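Local coordinates for protein DNA polymerase II large subunit (Pyrococcus horikoshii, PDB 5BKH) that is a mini-intein with protein-splicing activity, found within a DNA polymerase II large subunit and caught here in an alternative domain-swapped form, at residues A[13-18]-A[29-34]; A[55-60]-A[162-167]; A[78-83]-A[149-154]; A[86-91]-A[142-147]. All coordinates share one frame; numbering follows the deposited sequence.

Contact 1 (A[13-18]-A[29-34]); sequences DTRILV and LKELYE
Ile16 packs against Leu29 and Leu32 of helix 29-34, the chain's one short helix. A chi1 of 78° sets Ile16 CG1 between the backbone N and the carbonyl carbon, which carries CD1 across to the two leucines, one helical turn apart. Ile16 CD1 meets Leu29 CD1 at 3.7 Å and Leu32 CD2 at 3.9 Å. The same Leu29 methyl also touches CG1 and CG2 of Ile16, whereas the Leu32 side chain runs at about a right angle to the isoleucine. Val57 and Val164 also pack on Ile16, and Phe154 on Leu29, so this aliphatic part is buried although the whole contact is only partly so.

Where the helix begins, Leu29 N donates to Thr14 O at 3.0 Å through a bond bent to 137° at the hydrogen, and Lys30 is joined by a backbone bond to Gly12. The Thr14 hydroxyl is engaged by Gln174.

Arg15 NH2 and Glu31 OE2 lie 4.2 Å apart, the oxygen well out of the guanidinium plane, consistent with weak electrostatic attraction, no N-H being directed at it. A helix start pinned to a loop and laid against a beta sheet belongs here to the Hint fold, the mostly beta splicing domain of inteins.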
# COMPACT_ATOMS: atom_id res chain seq x y z
N ASP A 13 -9.61 19.90 -14.33
CA ASP A 13 -9.90 21.33 -14.33
C ASP A 13 -8.66 22.22 -14.40
O ASP A 13 -8.78 23.44 -14.31
CB ASP A 13 -10.72 21.71 -13.09
CG ASP A 13 -10.01 21.36 -11.79
OD1 ASP A 13 -9.00 20.62 -11.84
OD2 ASP A 13 -10.47 21.81 -10.72
N THR A 14 -7.47 21.64 -14.55
CA THR A 14 -6.24 22.42 -14.64
C THR A 14 -6.14 23.09 -16.02
O THR A 14 -6.28 22.42 -17.05
CB THR A 14 -5.03 21.54 -14.38
OG1 THR A 14 -4.83 21.41 -12.97
CG2 THR A 14 -3.78 22.12 -15.02
N ARG A 15 -5.90 24.40 -16.03
CA ARG A 15 -5.85 25.18 -17.26
C ARG A 15 -4.41 25.33 -17.73
O ARG A 15 -3.55 25.82 -16.98
CB ARG A 15 -6.48 26.55 -17.07
CG ARG A 15 -7.83 26.53 -16.38
CD ARG A 15 -8.39 27.93 -16.25
NE ARG A 15 -9.18 28.29 -17.43
CZ ARG A 15 -10.46 28.00 -17.58
NH1 ARG A 15 -11.14 27.35 -16.65
NH2 ARG A 15 -11.08 28.38 -18.70
N ILE A 16 -4.14 24.93 -18.97
CA ILE A 16 -2.83 25.08 -19.57
C ILE A 16 -2.99 25.94 -20.81
O ILE A 16 -4.08 26.06 -21.38
CB ILE A 16 -2.17 23.73 -19.91
CG1 ILE A 16 -2.77 23.14 -21.19
CG2 ILE A 16 -2.31 22.76 -18.75
CD1 ILE A 16 -1.95 22.02 -21.78
N LEU A 17 -1.88 26.53 -21.24
CA LEU A 17 -1.92 27.55 -22.28
C LEU A 17 -1.42 27.01 -23.62
O LEU A 17 -0.33 26.43 -23.74
CB LEU A 17 -1.17 28.80 -21.79
CG LEU A 17 -0.65 29.96 -22.63
CD1 LEU A 17 -0.70 31.22 -21.85
CD2 LEU A 17 0.81 29.70 -22.78
N VAL A 18 -2.26 27.21 -24.64
CA VAL A 18 -2.10 26.62 -25.96
C VAL A 18 -2.40 27.70 -26.99
O VAL A 18 -2.89 28.78 -26.67
CB VAL A 18 -3.03 25.41 -26.18
CG1 VAL A 18 -2.53 24.19 -25.42
CG2 VAL A 18 -4.47 25.75 -25.80
N LEU A 29 -7.75 20.89 -19.21
CA LEU A 29 -7.27 19.65 -19.82
C LEU A 29 -8.42 18.76 -20.27
O LEU A 29 -8.28 18.02 -21.25
CB LEU A 29 -6.35 18.90 -18.86
CG LEU A 29 -5.08 18.45 -19.59
CD1 LEU A 29 -4.31 19.67 -20.07
CD2 LEU A 29 -4.20 17.61 -18.72
N LYS A 30 -9.56 18.83 -19.58
CA LYS A 30 -10.76 18.15 -20.07
C LYS A 30 -11.20 18.73 -21.41
O LYS A 30 -11.56 17.98 -22.33
CB LYS A 30 -11.87 18.27 -19.03
CG LYS A 30 -13.24 17.80 -19.49
CD LYS A 30 -14.14 17.54 -18.28
CE LYS A 30 -15.40 16.78 -18.68
NZ LYS A 30 -16.11 17.44 -19.81
N GLU A 31 -11.17 20.06 -21.55
CA GLU A 31 -11.46 20.67 -22.84
C GLU A 31 -10.42 20.27 -23.88
O GLU A 31 -10.77 20.00 -25.03
CB GLU A 31 -11.50 22.20 -22.71
CG GLU A 31 -12.49 22.71 -21.69
CD GLU A 31 -12.57 24.23 -21.66
OE1 GLU A 31 -12.80 24.83 -22.73
OE2 GLU A 31 -12.40 24.82 -20.57
N LEU A 32 -9.15 20.22 -23.49
CA LEU A 32 -8.11 19.83 -24.44
C LEU A 32 -8.34 18.41 -24.94
O LEU A 32 -8.13 18.12 -26.13
CB LEU A 32 -6.74 19.96 -23.78
CG LEU A 32 -5.55 19.51 -24.64
CD1 LEU A 32 -5.54 20.27 -25.95
CD2 LEU A 32 -4.24 19.69 -23.88
N TYR A 33 -8.78 17.52 -24.06
CA TYR A 33 -9.14 16.17 -24.48
C TYR A 33 -10.33 16.20 -25.44
O TYR A 33 -10.28 15.61 -26.52
CB TYR A 33 -9.46 15.30 -23.26
CG TYR A 33 -9.64 13.85 -23.60
CD1 TYR A 33 -8.59 13.10 -24.13
CD2 TYR A 33 -10.87 13.22 -23.42
CE1 TYR A 33 -8.76 11.77 -24.46
CE2 TYR A 33 -11.04 11.89 -23.75
CZ TYR A 33 -9.98 11.17 -24.26
OH TYR A 33 -10.15 9.85 -24.59
N GLU A 34 -11.39 16.91 -25.07
CA GLU A 34 -12.56 17.00 -25.93
C GLU A 34 -12.30 17.79 -27.21
O GLU A 34 -13.21 17.91 -28.04
CB GLU A 34 -13.74 17.59 -25.16
CG GLU A 34 -14.53 16.55 -24.39
CD GLU A 34 -15.00 17.03 -23.04
OE1 GLU A 34 -14.93 18.26 -22.78
OE2 GLU A 34 -15.42 16.19 -22.22

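Contact 2 (A[55-60]-A[162-167]); sequences IKVYSF and HTVIIN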
# COMPACT_ATOMS: atom_id res chain seq x y z
N ILE A 55 -3.98 22.74 -33.25
CA ILE A 55 -3.59 22.76 -31.85
C ILE A 55 -2.08 22.86 -31.75
O ILE A 55 -1.35 22.26 -32.55
CB ILE A 55 -4.12 21.50 -31.11
CG1 ILE A 55 -4.24 21.76 -29.61
CG2 ILE A 55 -3.24 20.28 -31.38
CD1 ILE A 55 -5.14 22.90 -29.25
N LYS A 56 -1.60 23.64 -30.78
CA LYS A 56 -0.22 23.55 -30.33
C LYS A 56 -0.18 23.95 -28.86
O LYS A 56 -0.97 24.78 -28.41
CB LYS A 56 0.71 24.44 -31.17
CG LYS A 56 1.27 23.75 -32.41
CD LYS A 56 2.74 24.05 -32.63
CE LYS A 56 3.07 24.05 -34.12
NZ LYS A 56 4.54 24.07 -34.35
N VAL A 57 0.72 23.32 -28.11
CA VAL A 57 0.84 23.60 -26.68
C VAL A 57 2.07 24.46 -26.46
O VAL A 57 3.11 24.26 -27.10
CB VAL A 57 0.89 22.29 -25.86
CG1 VAL A 57 2.01 21.41 -26.33
CG2 VAL A 57 1.04 22.58 -24.37
N TYR A 58 1.95 25.44 -25.55
CA TYR A 58 3.08 26.30 -25.22
C TYR A 58 3.96 25.62 -24.18
O TYR A 58 3.49 25.26 -23.09
CB TYR A 58 2.56 27.64 -24.71
CG TYR A 58 2.26 28.67 -25.77
CD1 TYR A 58 0.95 29.11 -26.00
CD2 TYR A 58 3.29 29.31 -26.45
CE1 TYR A 58 0.68 30.07 -26.96
CE2 TYR A 58 3.02 30.29 -27.40
CZ TYR A 58 1.71 30.67 -27.64
OH TYR A 58 1.44 31.64 -28.57
N SER A 59 5.24 25.42 -24.52
CA SER A 59 6.22 24.83 -23.62
C SER A 59 7.43 25.76 -23.49
O SER A 59 7.42 26.88 -24.01
CB SER A 59 6.64 23.46 -24.14
OG SER A 59 7.32 22.71 -23.15
N PHE A 60 8.48 25.29 -22.82
CA PHE A 60 9.67 26.10 -22.56
C PHE A 60 10.92 25.37 -23.02
O PHE A 60 11.06 24.16 -22.79
CB PHE A 60 9.79 26.45 -21.07
CG PHE A 60 10.79 27.54 -20.79
CD1 PHE A 60 10.44 28.87 -20.92
CD2 PHE A 60 12.09 27.23 -20.39
CE1 PHE A 60 11.35 29.88 -20.66
CE2 PHE A 60 13.01 28.23 -20.13
CZ PHE A 60 12.64 29.55 -20.26
N HIS A 162 8.38 18.93 -22.94
CA HIS A 162 7.29 18.27 -22.23
C HIS A 162 6.75 19.07 -21.05
O HIS A 162 5.86 18.59 -20.35
CB HIS A 162 7.75 16.89 -21.75
CG HIS A 162 8.49 16.11 -22.79
ND1 HIS A 162 7.90 15.70 -23.96
CD2 HIS A 162 9.77 15.67 -22.84
CE1 HIS A 162 8.78 15.04 -24.69
NE2 HIS A 162 9.92 15.01 -24.03
N THR A 163 7.25 20.27 -20.83
CA THR A 163 6.73 21.08 -19.74
C THR A 163 5.51 21.87 -20.21
O THR A 163 5.25 22.01 -21.41
CB THR A 163 7.81 22.03 -19.22
OG1 THR A 163 7.52 22.37 -17.86
CG2 THR A 163 7.87 23.29 -20.06
N VAL A 164 4.75 22.38 -19.25
CA VAL A 164 3.47 23.00 -19.54
C VAL A 164 3.34 24.28 -18.71
O VAL A 164 3.88 24.38 -17.61
CB VAL A 164 2.31 22.00 -19.28
CG1 VAL A 164 1.34 22.52 -18.25
CG2 VAL A 164 1.61 21.68 -20.58
N ILE A 165 2.63 25.26 -19.25
CA ILE A 165 2.53 26.58 -18.64
C ILE A 165 1.16 26.71 -18.01
O ILE A 165 0.14 26.83 -18.70
CB ILE A 165 2.79 27.69 -19.66
CG1 ILE A 165 4.21 27.55 -20.21
CG2 ILE A 165 2.60 29.06 -19.02
CD1 ILE A 165 4.38 28.08 -21.61
N ILE A 166 1.14 26.71 -16.68
CA ILE A 166 -0.08 26.79 -15.89
C ILE A 166 -0.07 28.14 -15.19
O ILE A 166 0.79 28.39 -14.34
CB ILE A 166 -0.16 25.65 -14.87
CG1 ILE A 166 -0.13 24.29 -15.58
CG2 ILE A 166 -1.42 25.79 -14.02
CD1 ILE A 166 -0.43 23.12 -14.68
N ASN A 167 -1.04 29.00 -15.53
CA ASN A 167 -1.04 30.39 -15.08
C ASN A 167 0.27 31.05 -15.49
O ASN A 167 0.54 31.24 -16.68
CB ASN A 167 -1.25 30.48 -13.57
CG ASN A 167 -2.63 30.04 -13.14
OD1 ASN A 167 -3.60 30.19 -13.89
ND2 ASN A 167 -2.73 29.49 -11.94
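The hydroxyl of Ser59 links strand 55-61 to the residue just before strand 164-166, two strands that cross almost perpendicularly, the axes of these short segments at 93°. Ser59 OG donates to Thr163 O at 2.8 Å, approaching from above the carbonyl plane, and Tyr161 O is a second, weak partner of the same hydroxyl. The serine oxygen stands anti to its own nitrogen (chi1 -165°), a torsion that sends it toward residues 162-167.

Thr163 adds an apolar branch beside this bond. Its CG2 comes within 3.2 Å of Ser59 OG and also packs on Phe60 CB, while its hydroxyl makes a weak bond to Val171 O. Further along, Ile165 lays its terminal methyl against the backbone of Tyr58: CD1 is 3.3 Å from Tyr58 O and 3.6 Å from Tyr58 CB. With chi1 of -62° its CG1 branch lies beside the backbone N, within reach of that carbonyl. The Tyr58 ring points elsewhere and packs on Leu17 and on Leu133 of the second subunit. Val57 CG2 and Val164 CG2 close the contact at 3.9 Å, their side chains about at right angles.

Ile128 of the second subunit covers Ile165, so a neighbouring copy takes part in this core, consistent with the domain-swapped assembly. This near-perpendicular packing of the short hairpin 164-171 on strand 55-61 is part of the mostly beta Hint fold.

Contact 3 (A[78-83]-A[149-154]); sequences APATDH and PEDFVF
A chi1 of -75° places Phe152 CG anti to the carbonyl carbon, which turns the ring against the Ala78-Pro79-Ala80 backbone, kept extended at both Pro79 and Ala80 (psi 159° and 155°). The two segments are joined as an antiparallel beta bridge at the point where strand 66-78 ends and strand 153-158 begins, within the large curled sheet of the intein fold. Ala78 and Val153 form a hydrogen-bonded pair: Ala78 N donates to Val153 O at 2.7 Å, and Val153 N returns a nearly straight bond to Ala78 O at 3.2 Å. Their CB atoms sit on the same face of the sheet.

Beyond the bridge, contact passes from the backbone to the aromatic ring. Phe152 CE2 lies 3.5 Å from Pro79 CA, and CD2 comes equally near Ala78 O, both approaches being oblique to the ring. Over one face, near the rim, stands Ala80 N. Lys77 adds a cation-pi interaction with this ring. The 3-10 turn 149-151 leads into the phenylalanine, Phe152 N bonding back to Pro149 O at 3.2 Å.

Residues 78-83 then run on to a subunit boundary, where the His83 ring meets the equivalent His83 of the third subunit through an NE2-to-NE2 hydrogen bond. At the edge of the contact the Ala80 methyl rests on the methylene of the aspartate before Phe152, Ala80 CB to Asp151 CB, 3.6 Å.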
# COMPACT_ATOMS: atom_id res chain seq x y z
N ALA A 78 -7.42 9.02 -17.98
CA ALA A 78 -7.38 7.80 -17.19
C ALA A 78 -8.61 7.74 -16.30
O ALA A 78 -8.81 8.66 -15.49
CB ALA A 78 -6.11 7.73 -16.36
N PRO A 79 -9.44 6.71 -16.42
CA PRO A 79 -10.66 6.65 -15.61
C PRO A 79 -10.34 6.55 -14.13
O PRO A 79 -9.25 6.14 -13.72
CB PRO A 79 -11.37 5.38 -16.11
CG PRO A 79 -10.47 4.75 -17.11
CD PRO A 79 -9.40 5.71 -17.49
N ALA A 80 -11.33 6.93 -13.32
CA ALA A 80 -11.22 6.82 -11.87
C ALA A 80 -10.90 5.38 -11.47
O ALA A 80 -11.19 4.43 -12.20
CB ALA A 80 -12.51 7.27 -11.21
N THR A 81 -10.28 5.23 -10.30
CA THR A 81 -9.95 3.90 -9.80
C THR A 81 -11.22 3.12 -9.47
O THR A 81 -11.54 2.13 -10.13
CB THR A 81 -9.02 4.01 -8.59
OG1 THR A 81 -9.02 2.77 -7.86
CG2 THR A 81 -9.41 5.16 -7.67
N ASP A 82 -11.96 3.57 -8.46
CA ASP A 82 -13.26 3.01 -8.13
C ASP A 82 -14.35 4.02 -8.47
O ASP A 82 -14.08 5.17 -8.79
CB ASP A 82 -13.33 2.61 -6.64
CG ASP A 82 -12.95 3.75 -5.72
OD1 ASP A 82 -12.91 3.52 -4.49
OD2 ASP A 82 -12.70 4.87 -6.21
N HIS A 83 -15.59 3.56 -8.40
CA HIS A 83 -16.74 4.36 -8.80
C HIS A 83 -17.73 4.46 -7.65
O HIS A 83 -17.68 3.68 -6.69
CB HIS A 83 -17.41 3.76 -10.03
CG HIS A 83 -17.35 2.26 -10.07
ND1 HIS A 83 -16.50 1.57 -10.91
CD2 HIS A 83 -18.03 1.33 -9.37
CE1 HIS A 83 -16.67 0.27 -10.72
NE2 HIS A 83 -17.59 0.10 -9.79
N PRO A 149 -16.25 13.18 -12.52
CA PRO A 149 -15.23 13.89 -13.31
C PRO A 149 -14.02 14.34 -12.51
O PRO A 149 -12.91 14.36 -13.05
CB PRO A 149 -16.01 15.08 -13.87
CG PRO A 149 -17.49 14.70 -13.77
CD PRO A 149 -17.58 13.36 -13.11
N GLU A 150 -14.21 14.70 -11.24
CA GLU A 150 -13.10 15.13 -10.40
C GLU A 150 -12.12 14.01 -10.09
O GLU A 150 -11.04 14.29 -9.54
CB GLU A 150 -13.64 15.72 -9.10
CG GLU A 150 -14.42 14.74 -8.24
CD GLU A 150 -15.41 15.43 -7.32
OE1 GLU A 150 -14.98 15.92 -6.26
OE2 GLU A 150 -16.61 15.48 -7.67
N ASP A 151 -12.45 12.76 -10.42
CA ASP A 151 -11.59 11.62 -10.14
C ASP A 151 -10.77 11.19 -11.35
O ASP A 151 -10.00 10.23 -11.25
CB ASP A 151 -12.42 10.45 -9.63
CG ASP A 151 -12.51 10.40 -8.12
OD1 ASP A 151 -12.64 11.48 -7.50
OD2 ASP A 151 -12.46 9.29 -7.55
N PHE A 152 -10.93 11.86 -12.49
CA PHE A 152 -10.19 11.49 -13.68
C PHE A 152 -8.82 12.14 -13.69
O PHE A 152 -8.62 13.25 -13.18
CB PHE A 152 -10.97 11.89 -14.93
CG PHE A 152 -12.13 10.98 -15.23
CD1 PHE A 152 -13.36 11.19 -14.63
CD2 PHE A 152 -11.99 9.91 -16.10
CE1 PHE A 152 -14.42 10.36 -14.89
CE2 PHE A 152 -13.05 9.08 -16.37
CZ PHE A 152 -14.27 9.30 -15.76
N VAL A 153 -7.86 11.44 -14.27
CA VAL A 153 -6.47 11.88 -14.36
C VAL A 153 -6.11 11.98 -15.83
O VAL A 153 -6.21 10.99 -16.57
CB VAL A 153 -5.52 10.93 -13.61
CG1 VAL A 153 -4.09 11.14 -14.07
CG2 VAL A 153 -5.64 11.14 -12.12
N PHE A 154 -5.69 13.16 -16.26
CA PHE A 154 -5.33 13.41 -17.64
C PHE A 154 -3.82 13.48 -17.80
O PHE A 154 -3.08 13.76 -16.86
CB PHE A 154 -5.98 14.70 -18.14
CG PHE A 154 -7.47 14.62 -18.26
CD1 PHE A 154 -8.28 14.81 -17.14
CD2 PHE A 154 -8.08 14.36 -19.47
CE1 PHE A 154 -9.66 14.73 -17.25
CE2 PHE A 154 -9.45 14.28 -19.58
CZ PHE A 154 -10.24 14.47 -18.47

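Contact 4 (A[86-91]-A[142-147]); sequences RFELEL and KIEFIE
Phe87 and Ile143 face each other as a non-hydrogen-bonded antiparallel pair, their side chains lying alongside and pointing the same way. Their strands, 84-89 and 135-146, are neighbours in the six-stranded antiparallel sheet. Phe87 CG and Ile143 CG1 both lie beside their backbone N (chi1 -59° and -63°), which brings Ile143 CG1 to 3.8 Å from Phe87 CD1. The isoleucine meets the ring at its edge, with CD1 in the ring plane.

The other face carries the charges of the two flanking hydrogen-bonded pairs, Arg86 with Glu144 and Glu88 with Lys142. Arg86 N donates to Glu144 O at 2.8 Å and Glu88 N to Lys142 O at 2.9 Å, each with a return bond. Arg86, CG anti to the backbone N, bends at chi3; its CB rests on Ile146 CG1 at 3.8 Å. Its NH2 forms a salt bridge with Glu88 OE1 along the strand, at a suspiciously short spacing whose exact length is doubtful. Glu88 and Lys142 run side by side, Glu88 OE2 touching Lys142 CD at 3.3 Å. The ammonium, turned away by a bend at chi4, forms a salt bridge, Lys142 NZ to Glu144 OE1 3.4 Å.

The salt bridges therefore run along each strand, not between the strands, and probably offset the nearness of the two carboxylates, leaving cross-strand cohesion to the backbone ladder and to apolar contact, including the aliphatic parts of the charged side chains.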
# COMPACT_ATOMS: atom_id res chain seq x y z
N ARG A 86 -24.98 6.09 -7.58
CA ARG A 86 -25.85 7.25 -7.64
C ARG A 86 -27.30 6.78 -7.61
O ARG A 86 -27.73 6.03 -8.50
CB ARG A 86 -25.58 8.07 -8.90
CG ARG A 86 -26.24 9.44 -8.91
CD ARG A 86 -25.61 10.34 -9.95
NE ARG A 86 -26.62 10.95 -10.81
CZ ARG A 86 -27.32 12.04 -10.49
NH1 ARG A 86 -27.12 12.68 -9.34
NH2 ARG A 86 -28.22 12.51 -11.34
N PHE A 87 -28.03 7.21 -6.59
CA PHE A 87 -29.46 6.95 -6.44
C PHE A 87 -30.21 8.21 -6.86
O PHE A 87 -30.10 9.25 -6.21
CB PHE A 87 -29.80 6.58 -5.00
CG PHE A 87 -29.09 5.37 -4.49
CD1 PHE A 87 -29.41 4.11 -4.97
CD2 PHE A 87 -28.13 5.48 -3.49
CE1 PHE A 87 -28.77 2.98 -4.48
CE2 PHE A 87 -27.49 4.36 -3.00
CZ PHE A 87 -27.81 3.11 -3.50
N GLU A 88 -30.95 8.12 -7.96
CA GLU A 88 -31.90 9.14 -8.34
C GLU A 88 -33.23 8.77 -7.70
O GLU A 88 -33.82 7.73 -8.02
CB GLU A 88 -32.02 9.24 -9.86
CG GLU A 88 -31.40 10.51 -10.43
CD GLU A 88 -31.01 10.37 -11.89
OE1 GLU A 88 -29.95 10.91 -12.28
OE2 GLU A 88 -31.76 9.72 -12.65
N LEU A 89 -33.68 9.61 -6.77
CA LEU A 89 -34.88 9.40 -5.98
C LEU A 89 -36.01 10.30 -6.46
O LEU A 89 -35.81 11.25 -7.22
CB LEU A 89 -34.59 9.67 -4.50
CG LEU A 89 -33.25 9.17 -3.95
CD1 LEU A 89 -32.86 9.97 -2.71
CD2 LEU A 89 -33.36 7.71 -3.61
N GLU A 90 -37.22 9.99 -6.01
CA GLU A 90 -38.35 10.82 -6.37
C GLU A 90 -38.27 12.14 -5.61
O GLU A 90 -37.51 12.30 -4.66
CB GLU A 90 -39.68 10.10 -6.11
CG GLU A 90 -40.11 10.06 -4.65
CD GLU A 90 -41.41 9.29 -4.45
OE1 GLU A 90 -41.47 8.10 -4.82
OE2 GLU A 90 -42.37 9.89 -3.91
N LEU A 91 -39.07 13.11 -6.07
CA LEU A 91 -39.06 14.49 -5.58
C LEU A 91 -37.79 15.24 -5.97
O LEU A 91 -37.47 16.28 -5.39
CB LEU A 91 -39.26 14.55 -4.06
CG LEU A 91 -40.58 13.99 -3.50
CD1 LEU A 91 -40.75 14.41 -2.04
CD2 LEU A 91 -41.78 14.43 -4.33
N LYS A 142 -33.80 5.55 -10.08
CA LYS A 142 -32.70 5.15 -10.95
C LYS A 142 -31.45 4.85 -10.14
O LYS A 142 -31.17 5.53 -9.15
CB LYS A 142 -32.40 6.23 -11.99
CG LYS A 142 -31.90 5.69 -13.33
CD LYS A 142 -31.42 6.81 -14.23
CE LYS A 142 -30.95 6.29 -15.58
NZ LYS A 142 -29.51 6.60 -15.81
N ILE A 143 -30.69 3.85 -10.57
CA ILE A 143 -29.43 3.49 -9.93
C ILE A 143 -28.35 3.47 -11.01
O ILE A 143 -28.47 2.74 -12.00
CB ILE A 143 -29.50 2.13 -9.22
CG1 ILE A 143 -30.51 2.20 -8.08
CG2 ILE A 143 -28.13 1.74 -8.69
CD1 ILE A 143 -30.62 0.93 -7.29
N GLU A 144 -27.29 4.25 -10.80
CA GLU A 144 -26.23 4.41 -11.78
C GLU A 144 -24.88 4.26 -11.11
O GLU A 144 -24.62 4.90 -10.09
CB GLU A 144 -26.32 5.78 -12.46
CG GLU A 144 -26.50 5.74 -13.97
CD GLU A 144 -26.57 7.12 -14.58
OE1 GLU A 144 -27.11 8.04 -13.93
OE2 GLU A 144 -26.07 7.29 -15.72
N PHE A 145 -24.00 3.46 -11.70
CA PHE A 145 -22.61 3.41 -11.27
C PHE A 145 -21.86 4.49 -12.03
O PHE A 145 -21.71 4.41 -13.25
CB PHE A 145 -22.02 2.02 -11.51
CG PHE A 145 -22.37 1.03 -10.44
CD1 PHE A 145 -23.61 0.42 -10.42
CD2 PHE A 145 -21.45 0.71 -9.45
CE1 PHE A 145 -23.94 -0.49 -9.43
CE2 PHE A 145 -21.78 -0.21 -8.46
CZ PHE A 145 -23.02 -0.81 -8.45
N ILE A 146 -21.42 5.53 -11.31
CA ILE A 146 -20.90 6.74 -11.93
C ILE A 146 -19.45 6.96 -11.52
O ILE A 146 -19.01 6.56 -10.43
CB ILE A 146 -21.76 7.98 -11.60
CG1 ILE A 146 -21.92 8.14 -10.08
CG2 ILE A 146 -23.12 7.88 -12.26
CD1 ILE A 146 -20.94 9.12 -9.47
N GLU A 147 -18.71 7.61 -12.40
CA GLU A 147 -17.34 8.02 -12.14
C GLU A 147 -17.29 9.54 -12.07
O GLU A 147 -17.56 10.21 -13.08
CB GLU A 147 -16.40 7.51 -13.23
CG GLU A 147 -16.32 6.00 -13.30
CD GLU A 147 -15.56 5.52 -14.52
OE1 GLU A 147 -15.73 6.12 -15.60
OE2 GLU A 147 -14.79 4.55 -14.39

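How the contacts relate
Burial and chemistry change together along this chain. Contacts 1 and 2 share a sheet, strands 15-20 and 55-61 being neighbours in it; contact 2 is buried and contact 1 partly so, and both depend on aliphatic methyls with few polar bonds. Contact 3 lies at the end of the same sheet, through strands 66-78 and 153-158, and its Phe154 packs on Leu29 of contact 1, yet it is near the surface and relies on a backbone bridge and one aromatic ring. Contact 4, on the separate six-stranded sheet, is mainly ladder and surface charge. It joins contact 3 where Glu147 meets Pro79 and Phe152, and both meet the third subunit, whereas contacts 1 and 2 meet the second.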